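Local structure of putative mandelate racemase/muconate lactonizing enzyme (Bordetella bronchiseptica, 3DDM) at residues I314-S319 with L347-L352. The protein is a putative member of the mandelate racemase/muconate lactonizing enzyme family, in which an enolase-type N-terminal domain is joined to a TIM-barrel-like domain. The protein carries 1 engineered substitution. Sequence-based numbering, arbitrary orientation.
Sequences IGLQAS and LLSPAL
Gln-317 reaches from one face of helix 313-325 to Ala-351, joining a helix of the TIM-barrel-like domain to the loop that leaves helix 343-346 and passes through a short 3-10 turn before strand 359-361. The bond is to backbone: Ala-351 N donates to Gln-317 OE1 over 3.0 Å, nearly straight at 158° and tilted only slightly from the amide plane. The first torsion (chi1 -71°) sets CG beside the backbone N, 3.5 Å from Leu-348 O, and a bend at the second (chi2 -84°) swings the amide alongside Ser-349 and the methyl of Ala-351. The other end of that amide is used too, NE2 bonding to Leu-368 O, so the group is held from both ends and its rotation is fixed; the helix, the 3-10 turn and the loop carrying Leu-368 meet at this one buried side chain.

Two apolar contacts accompany the glutamine, both made by residues that precede it in the helix. Ile-314 and Leu-348 run at a slant to one another, with CG1 of the isoleucine 4.1 Å from CD1 of the leucine, and both also rest on Leu-42 of strand 37-46 in the N-terminal domain. Leu-316, which also rests on strands 334-338 and 304-309, brings CD2 to 4.3 Å from both Ser-349 CB and Leu-352 CD1, while Ser-349 OG bonds to Arg-345 O in helix 343-346.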
loop_
_atom_site.group_PDB
_atom_site.type_symbol
_atom_site.label_atom_id
_atom_site.label_comp_id
_atom_site.label_asym_id
_atom_site.label_seq_id
_atom_site.Cartn_x
_atom_site.Cartn_y
_atom_site.Cartn_z
ATOM N N ILE A 314 17.518 6.863 14.765
ATOM C CA ILE A 314 16.978 8.168 14.398
ATOM C C ILE A 314 15.494 8.282 14.729
ATOM O O ILE A 314 15.057 9.252 15.355
ATOM C CB ILE A 314 17.195 8.450 12.893
ATOM C CG1 ILE A 314 18.697 8.488 12.593
ATOM C CG2 ILE A 314 16.578 9.787 12.505
ATOM C CD1 ILE A 314 19.441 9.589 13.324
ATOM N N GLY A 315 14.721 7.282 14.314
ATOM C CA GLY A 315 13.295 7.295 14.566
ATOM C C GLY A 315 12.997 7.238 16.042
ATOM O O GLY A 315 12.054 7.865 16.516
ATOM N N LEU A 316 13.797 6.475 16.777
ATOM C CA LEU A 316 13.604 6.357 18.219
ATOM C C LEU A 316 13.861 7.698 18.906
ATOM O O LEU A 316 13.090 8.106 19.777
ATOM C CB LEU A 316 14.537 5.289 18.812
ATOM C CG LEU A 316 14.362 5.124 20.325
ATOM C CD1 LEU A 316 12.920 4.760 20.625
ATOM C CD2 LEU A 316 15.309 4.055 20.855
ATOM N N GLN A 317 14.950 8.369 18.524
ATOM C CA GLN A 317 15.281 9.666 19.103
ATOM C C GLN A 317 14.144 10.638 18.786
ATOM O O GLN A 317 13.728 11.420 19.647
ATOM C CB GLN A 317 16.614 10.192 18.543
ATOM C CG GLN A 317 17.879 9.433 19.035
ATOM C CD GLN A 317 18.411 9.923 20.394
ATOM O OE1 GLN A 317 18.828 9.122 21.240
ATOM N NE2 GLN A 317 18.418 11.241 20.591
ATOM N N ALA A 318 13.625 10.570 17.561
ATOM C CA ALA A 318 12.532 11.443 17.146
ATOM C C ALA A 318 11.316 11.244 18.042
ATOM O O ALA A 318 10.620 12.204 18.380
ATOM C CB ALA A 318 12.157 11.172 15.697
ATOM N N SER A 319 11.066 9.995 18.427
ATOM C CA SER A 319 9.932 9.675 19.292
ATOM C C SER A 319 10.149 10.161 20.717
ATOM O O SER A 319 9.210 10.621 21.373
ATOM C CB SER A 319 9.680 8.168 19.300
ATOM O OG SER A 319 9.426 7.714 17.983
ATOM N N LEU A 347 23.549 2.352 17.697
ATOM C CA LEU A 347 24.569 3.240 17.172
ATOM C C LEU A 347 23.995 4.623 16.852
ATOM O O LEU A 347 24.738 5.553 16.555
ATOM C CB LEU A 347 25.214 2.615 15.918
ATOM C CG LEU A 347 25.970 1.281 16.123
ATOM C CD1 LEU A 347 26.290 0.632 14.800
ATOM C CD2 LEU A 347 27.244 1.503 16.907
ATOM N N LEU A 348 22.678 4.774 16.934
ATOM C CA LEU A 348 22.069 6.057 16.609
ATOM C C LEU A 348 21.149 6.633 17.672
ATOM O O LEU A 348 20.346 7.513 17.374
ATOM C CB LEU A 348 21.297 5.948 15.298
ATOM C CG LEU A 348 22.127 5.666 14.049
ATOM C CD1 LEU A 348 21.226 5.251 12.890
ATOM C CD2 LEU A 348 22.913 6.905 13.705
ATOM N N SER A 349 21.242 6.149 18.903
ATOM C CA SER A 349 20.392 6.688 19.948
ATOM C C SER A 349 21.151 6.916 21.245
ATOM O O SER A 349 21.025 6.143 22.193
ATOM C CB SER A 349 19.193 5.770 20.187
ATOM O OG SER A 349 19.618 4.436 20.363
ATOM N N PRO A 350 21.957 7.991 21.295
ATOM C CA PRO A 350 22.755 8.355 22.469
ATOM C C PRO A 350 21.961 8.659 23.728
ATOM O O PRO A 350 22.507 8.622 24.832
ATOM C CB PRO A 350 23.573 9.558 21.986
ATOM C CG PRO A 350 22.820 10.071 20.799
ATOM C CD PRO A 350 22.338 8.812 20.136
ATOM N N ALA A 351 20.677 8.954 23.580
ATOM C CA ALA A 351 19.857 9.246 24.749
ATOM C C ALA A 351 19.810 8.025 25.661
ATOM O O ALA A 351 19.616 8.137 26.872
ATOM C CB ALA A 351 18.444 9.642 24.323
ATOM N N LEU A 352 19.995 6.853 25.076
ATOM C CA LEU A 352 19.954 5.627 25.860
ATOM C C LEU A 352 21.098 5.510 26.849
ATOM O O LEU A 352 20.957 4.848 27.877
ATOM C CB LEU A 352 19.918 4.406 24.937
ATOM C CG LEU A 352 18.529 4.149 24.350
ATOM C CD1 LEU A 352 18.542 2.927 23.430
ATOM C CD2 LEU A 352 17.555 3.950 25.497
#